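Local coordinates for Non-structural polyprotein (Sindbis virus, PDB 4GUA) that probably acts as a cysteine protease that cleaves the viral replicase polyprotein, here as a precursor joining the protease region to a macro domain and zinc-binding domain, at residues C16-A28 / H93-H107. Numbering follows the deposited sequence.
Sequences CWAKALEPILATA and HWDNSPGTRKYGYDH. With SO4 (sulfate ion), chain E; SO4 (sulfate ion), chain D.
Thr27 OG1 takes the backbone N-H of Tyr105 (2.8 Å, 170° at the hydrogen) and gives its own proton to Ile24 O, at 2.8 Å in the carbonyl plane. With chi1 at 66°, the hydroxyl reaches that carbonyl one turn back, so a single threonine oxygen serves helix and loop alike. The Ala28 methyl meets the Tyr105 ring obliquely, its CB 3.4 Å from CD1. Further up the helix, Ile24 lays CG2 and CD1 against Tyr103 CB. Asn96 suits its place because one amide nitrogen has two hydrogens: ND2 donates to Ala20 O (3.0 Å), almost in its own amide plane, and also to Pro79 O of the neighbouring strand, while OD1 lies by Pro23 CG. Ala20 is small enough to let strand 93-95 pack close against the helix, with Ala20 CB 3.9 Å from Trp94 CB. At the helix start, Cys16 SG accepts a weak bond from Trp94 N (3.6 Å) and sits at the edge of the indole, with His93 ND1 4.1 Å away. A cysteine opening a helix beside a strand histidine is the papain-like arrangement of clan CA, consistent with a catalytic pair whose spacing depends on this helix-strand packing.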
loop_
_atom_site.group_PDB
_atom_site.type_symbol
_atom_site.label_atom_id
_atom_site.label_comp_id
_atom_site.label_asym_id
_atom_site.label_seq_id
_atom_site.Cartn_x
_atom_site.Cartn_y
_atom_site.Cartn_z
ATOM N N CYS A 16 -27.099 -9.195 8.325
ATOM C CA CYS A 16 -26.468 -9.855 9.454
ATOM C C CYS A 16 -25.217 -9.087 9.888
ATOM O O CYS A 16 -24.914 -9.032 11.075
ATOM C CB CYS A 16 -26.146 -11.326 9.134
ATOM S SG CYS A 16 -25.115 -11.625 7.683
ATOM N N TRP A 17 -24.513 -8.468 8.942
ATOM C CA TRP A 17 -23.345 -7.658 9.289
ATOM C C TRP A 17 -23.686 -6.494 10.246
ATOM O O TRP A 17 -22.964 -6.231 11.224
ATOM C CB TRP A 17 -22.648 -7.129 8.027
ATOM C CG TRP A 17 -23.537 -6.430 7.035
ATOM C CD1 TRP A 17 -24.240 -7.001 6.019
ATOM C CD2 TRP A 17 -23.791 -5.025 6.956
ATOM N NE1 TRP A 17 -24.923 -6.042 5.311
ATOM C CE2 TRP A 17 -24.666 -4.819 5.867
ATOM C CE3 TRP A 17 -23.368 -3.917 7.697
ATOM C CZ2 TRP A 17 -25.124 -3.557 5.508
ATOM C CZ3 TRP A 17 -23.821 -2.664 7.337
ATOM C CH2 TRP A 17 -24.693 -2.494 6.255
ATOM N N ALA A 18 -24.798 -5.817 9.980
ATOM C CA ALA A 18 -25.269 -4.746 10.858
ATOM C C ALA A 18 -25.746 -5.283 12.210
ATOM O O ALA A 18 -25.358 -4.771 13.273
ATOM C CB ALA A 18 -26.376 -3.949 10.176
ATOM N N LYS A 19 -26.580 -6.316 12.178
ATOM C CA LYS A 19 -27.074 -6.913 13.417
ATOM C C LYS A 19 -25.888 -7.283 14.296
ATOM O O LYS A 19 -25.911 -7.077 15.511
ATOM C CB LYS A 19 -27.924 -8.161 13.139
ATOM C CG LYS A 19 -28.994 -7.959 12.084
ATOM C CD LYS A 19 -29.763 -9.236 11.788
ATOM C CE LYS A 19 -31.138 -8.944 11.196
ATOM N NZ LYS A 19 -31.667 -10.110 10.440
ATOM N N ALA A 20 -24.834 -7.780 13.662
ATOM C CA ALA A 20 -23.675 -8.273 14.386
ATOM C C ALA A 20 -22.958 -7.114 15.055
ATOM O O ALA A 20 -22.449 -7.245 16.167
ATOM C CB ALA A 20 -22.745 -9.005 13.448
ATOM N N LEU A 21 -22.895 -5.985 14.359
ATOM C CA LEU A 21 -22.335 -4.783 14.951
ATOM C C LEU A 21 -23.148 -4.207 16.113
ATOM O O LEU A 21 -22.568 -3.617 17.027
ATOM C CB LEU A 21 -22.155 -3.712 13.884
ATOM C CG LEU A 21 -21.044 -4.015 12.886
ATOM C CD1 LEU A 21 -20.809 -2.806 11.995
ATOM C CD2 LEU A 21 -19.756 -4.440 13.605
ATOM N N GLU A 22 -24.470 -4.350 16.081
ATOM C CA GLU A 22 -25.325 -3.670 17.064
ATOM C C GLU A 22 -24.824 -3.657 18.522
ATOM O O GLU A 22 -24.763 -2.588 19.143
ATOM C CB GLU A 22 -26.739 -4.236 17.007
ATOM C CG GLU A 22 -27.744 -3.425 17.797
ATOM C CD GLU A 22 -29.176 -3.846 17.541
ATOM O OE1 GLU A 22 -29.478 -5.057 17.638
ATOM O OE2 GLU A 22 -30.003 -2.956 17.259
ATOM N N PRO A 23 -24.485 -4.830 19.085
ATOM C CA PRO A 23 -24.002 -4.824 20.471
ATOM C C PRO A 23 -22.622 -4.172 20.629
ATOM O O PRO A 23 -22.317 -3.631 21.690
ATOM C CB PRO A 23 -23.956 -6.317 20.833
ATOM C CG PRO A 23 -23.792 -7.012 19.556
ATOM C CD PRO A 23 -24.566 -6.197 18.545
ATOM N N ILE A 24 -21.797 -4.218 19.591
ATOM C CA ILE A 24 -20.496 -3.572 19.658
ATOM C C ILE A 24 -20.685 -2.065 19.688
ATOM O O ILE A 24 -20.034 -1.369 20.466
ATOM C CB ILE A 24 -19.606 -3.974 18.473
ATOM C CG1 ILE A 24 -19.224 -5.448 18.609
ATOM C CG2 ILE A 24 -18.347 -3.120 18.427
ATOM C CD1 ILE A 24 -18.599 -6.039 17.375
ATOM N N LEU A 25 -21.616 -1.565 18.882
ATOM C CA LEU A 25 -21.935 -0.141 18.890
ATOM C C LEU A 25 -22.495 0.291 20.252
ATOM O O LEU A 25 -22.248 1.401 20.721
ATOM C CB LEU A 25 -22.931 0.185 17.776
ATOM C CG LEU A 25 -22.479 -0.138 16.345
ATOM C CD1 LEU A 25 -23.534 0.274 15.330
ATOM C CD2 LEU A 25 -21.148 0.535 16.035
ATOM N N ALA A 26 -23.236 -0.601 20.892
ATOM C CA ALA A 26 -23.841 -0.310 22.184
ATOM C C ALA A 26 -22.810 0.061 23.254
ATOM O O ALA A 26 -23.068 0.924 24.088
ATOM C CB ALA A 26 -24.643 -1.480 22.632
ATOM N N THR A 27 -21.651 -0.589 23.245
ATOM C CA THR A 27 -20.635 -0.306 24.256
ATOM C C THR A 27 -20.162 1.137 24.162
ATOM O O THR A 27 -19.650 1.695 25.129
ATOM C CB THR A 27 -19.400 -1.213 24.113
ATOM O OG1 THR A 27 -18.731 -0.921 22.877
ATOM C CG2 THR A 27 -19.791 -2.677 24.149
ATOM N N ALA A 28 -20.329 1.731 22.987
ATOM C CA ALA A 28 -19.921 3.107 22.752
ATOM C C ALA A 28 -21.084 4.067 22.939
ATOM O O ALA A 28 -20.954 5.260 22.675
ATOM C CB ALA A 28 -19.354 3.252 21.350
ATOM N N HIS A 93 -22.119 -15.992 7.139
ATOM C CA HIS A 93 -22.944 -15.313 8.114
ATOM C C HIS A 93 -22.090 -14.556 9.141
ATOM O O HIS A 93 -21.010 -15.019 9.515
ATOM C CB HIS A 93 -23.846 -16.366 8.770
ATOM C CG HIS A 93 -24.685 -15.853 9.893
ATOM N ND1 HIS A 93 -25.814 -15.087 9.692
ATOM C CD2 HIS A 93 -24.569 -16.008 11.230
ATOM C CE1 HIS A 93 -26.352 -14.784 10.860
ATOM N NE2 HIS A 93 -25.614 -15.330 11.810
ATOM N N TRP A 94 -22.559 -13.388 9.580
ATOM C CA TRP A 94 -21.892 -12.658 10.652
ATOM C C TRP A 94 -22.693 -12.754 11.929
ATOM O O TRP A 94 -23.901 -12.521 11.933
ATOM C CB TRP A 94 -21.753 -11.175 10.321
ATOM C CG TRP A 94 -20.726 -10.818 9.290
ATOM C CD1 TRP A 94 -20.930 -10.664 7.955
ATOM C CD2 TRP A 94 -19.338 -10.548 9.517
ATOM N NE1 TRP A 94 -19.757 -10.311 7.331
ATOM C CE2 TRP A 94 -18.763 -10.237 8.267
ATOM C CE3 TRP A 94 -18.523 -10.536 10.653
ATOM C CZ2 TRP A 94 -17.414 -9.925 8.121
ATOM C CZ3 TRP A 94 -17.178 -10.225 10.504
ATOM C CH2 TRP A 94 -16.638 -9.923 9.247
ATOM N N ASP A 95 -22.011 -13.049 13.028
ATOM C CA ASP A 95 -22.647 -12.975 14.334
ATOM C C ASP A 95 -21.639 -12.732 15.454
ATOM O O ASP A 95 -20.465 -12.476 15.214
ATOM C CB ASP A 95 -23.489 -14.225 14.610
ATOM C CG ASP A 95 -22.655 -15.491 14.727
ATOM O OD1 ASP A 95 -21.436 -15.393 14.969
ATOM O OD2 ASP A 95 -23.232 -16.595 14.606
ATOM N N ASN A 96 -22.135 -12.793 16.681
ATOM C CA ASN A 96 -21.347 -12.545 17.878
ATOM C C ASN A 96 -20.804 -13.806 18.577
ATOM O O ASN A 96 -20.349 -13.740 19.716
ATOM C CB ASN A 96 -22.136 -11.648 18.828
ATOM C CG ASN A 96 -22.534 -10.337 18.176
ATOM O OD1 ASN A 96 -23.718 -10.017 18.057
ATOM N ND2 ASN A 96 -21.540 -9.586 17.716
ATOM N N SER A 97 -20.915 -14.962 17.927
ATOM C CA SER A 97 -20.405 -16.209 18.501
ATOM C C SER A 97 -18.919 -16.081 18.853
ATOM O O SER A 97 -18.229 -15.200 18.346
ATOM C CB SER A 97 -20.608 -17.375 17.530
ATOM O OG SER A 97 -19.489 -17.557 16.677
ATOM N N PRO A 98 -18.432 -16.939 19.763
ATOM C CA PRO A 98 -17.040 -16.932 20.243
ATOM C C PRO A 98 -15.969 -16.951 19.149
ATOM O O PRO A 98 -16.115 -17.661 18.154
ATOM C CB PRO A 98 -16.963 -18.215 21.074
ATOM C CG PRO A 98 -18.347 -18.390 21.586
ATOM C CD PRO A 98 -19.254 -17.927 20.485
ATOM N N GLY A 99 -14.897 -16.190 19.358
ATOM C CA GLY A 99 -13.799 -16.100 18.401
ATOM C C GLY A 99 -12.700 -15.180 18.904
ATOM O O GLY A 99 -12.903 -14.446 19.871
ATOM N N THR A 100 -11.529 -15.220 18.274
ATOM C CA THR A 100 -10.406 -14.419 18.770
ATOM C C THR A 100 -10.492 -12.964 18.322
ATOM O O THR A 100 -9.763 -12.123 18.837
ATOM C CB THR A 100 -9.027 -14.986 18.362
ATOM O OG1 THR A 100 -8.949 -15.110 16.940
ATOM C CG2 THR A 100 -8.790 -16.335 18.997
ATOM N N ARG A 101 -11.362 -12.663 17.359
ATOM C CA ARG A 101 -11.554 -11.281 16.927
ATOM C C ARG A 101 -12.688 -10.635 17.717
ATOM O O ARG A 101 -13.847 -11.040 17.601
ATOM C CB ARG A 101 -11.866 -11.186 15.433
ATOM C CG ARG A 101 -10.773 -11.669 14.503
ATOM C CD ARG A 101 -11.204 -11.469 13.051
ATOM N NE ARG A 101 -10.390 -12.210 12.089
ATOM C CZ ARG A 101 -10.436 -13.532 11.923
ATOM N NH1 ARG A 101 -11.238 -14.288 12.672
ATOM N NH2 ARG A 101 -9.663 -14.110 11.015
ATOM N N LYS A 102 -12.341 -9.628 18.517
ATOM C CA LYS A 102 -13.308 -8.954 19.377
ATOM C C LYS A 102 -13.192 -7.435 19.256
ATOM O O LYS A 102 -12.144 -6.905 18.876
ATOM C CB LYS A 102 -13.090 -9.373 20.832
ATOM C CG LYS A 102 -12.978 -10.876 21.028
ATOM C CD LYS A 102 -13.022 -11.255 22.497
ATOM C CE LYS A 102 -12.812 -12.740 22.689
ATOM N NZ LYS A 102 -12.748 -13.091 24.124
ATOM N N TYR A 103 -14.273 -6.741 19.594
ATOM C CA TYR A 103 -14.307 -5.289 19.516
ATOM C C TYR A 103 -15.154 -4.728 20.652
ATOM O O TYR A 103 -16.001 -5.421 21.210
ATOM C CB TYR A 103 -14.896 -4.843 18.174
ATOM C CG TYR A 103 -14.093 -5.300 16.973
ATOM C CD1 TYR A 103 -14.327 -6.536 16.384
ATOM C CD2 TYR A 103 -13.102 -4.504 16.437
ATOM C CE1 TYR A 103 -13.589 -6.961 15.292
ATOM C CE2 TYR A 103 -12.365 -4.917 15.348
ATOM C CZ TYR A 103 -12.609 -6.142 14.778
ATOM O OH TYR A 103 -11.865 -6.543 13.687
ATOM N N GLY A 104 -14.892 -3.479 21.010
ATOM C CA GLY A 104 -15.742 -2.740 21.922
ATOM C C GLY A 104 -15.129 -1.389 22.228
ATOM O O GLY A 104 -13.912 -1.218 22.150
ATOM N N TYR A 105 -15.964 -0.451 22.655
ATOM C CA TYR A 105 -15.512 0.909 22.891
ATOM C C TYR A 105 -14.487 0.909 24.005
ATOM O O TYR A 105 -14.711 0.324 25.055
ATOM C CB TYR A 105 -16.692 1.789 23.269
ATOM C CG TYR A 105 -16.366 3.258 23.329
ATOM C CD1 TYR A 105 -16.175 3.994 22.165
ATOM C CD2 TYR A 105 -16.269 3.918 24.546
ATOM C CE1 TYR A 105 -15.887 5.345 22.217
ATOM C CE2 TYR A 105 -15.984 5.268 24.608
ATOM C CZ TYR A 105 -15.795 5.976 23.442
ATOM O OH TYR A 105 -15.511 7.321 23.510
ATOM N N ASP A 106 -13.377 1.600 23.792
ATOM C CA ASP A 106 -12.318 1.651 24.787
ATOM C C ASP A 106 -12.253 3.032 25.436
ATOM O O ASP A 106 -11.808 4.001 24.823
ATOM C CB ASP A 106 -10.988 1.308 24.116
ATOM C CG ASP A 106 -9.859 1.175 25.097
ATOM O OD1 ASP A 106 -9.925 1.814 26.169
ATOM O OD2 ASP A 106 -8.912 0.420 24.797
ATOM N N HIS A 107 -12.680 3.104 26.693
ATOM C CA HIS A 107 -12.806 4.375 27.395
ATOM C C HIS A 107 -11.445 4.977 27.708
ATOM O O HIS A 107 -11.308 6.198 27.830
ATOM C CB HIS A 107 -13.609 4.195 28.681
ATOM C CG HIS A 107 -15.057 3.919 28.447
ATOM N ND1 HIS A 107 -15.530 2.672 28.098
ATOM C CD2 HIS A 107 -16.139 4.731 28.499
ATOM C CE1 HIS A 107 -16.843 2.726 27.953
ATOM N NE2 HIS A 107 -17.236 3.966 28.186
HETATM S S SO4 E . -29.828 -12.861 8.972
HETATM O O1 SO4 E . -29.027 -14.035 8.619
HETATM O O2 SO4 E . -29.597 -12.514 10.373
HETATM O O3 SO4 E . -29.443 -11.735 8.119
HETATM O O4 SO4 E . -31.249 -13.143 8.785
HETATM S S SO4 D . -8.382 -8.633 17.227
HETATM O O1 SO4 D . -7.040 -8.267 17.676
HETATM O O2 SO4 D . -8.980 -9.573 18.171
HETATM O O3 SO4 D . -9.241 -7.449 17.145
HETATM O O4 SO4 D . -8.240 -9.269 15.919
#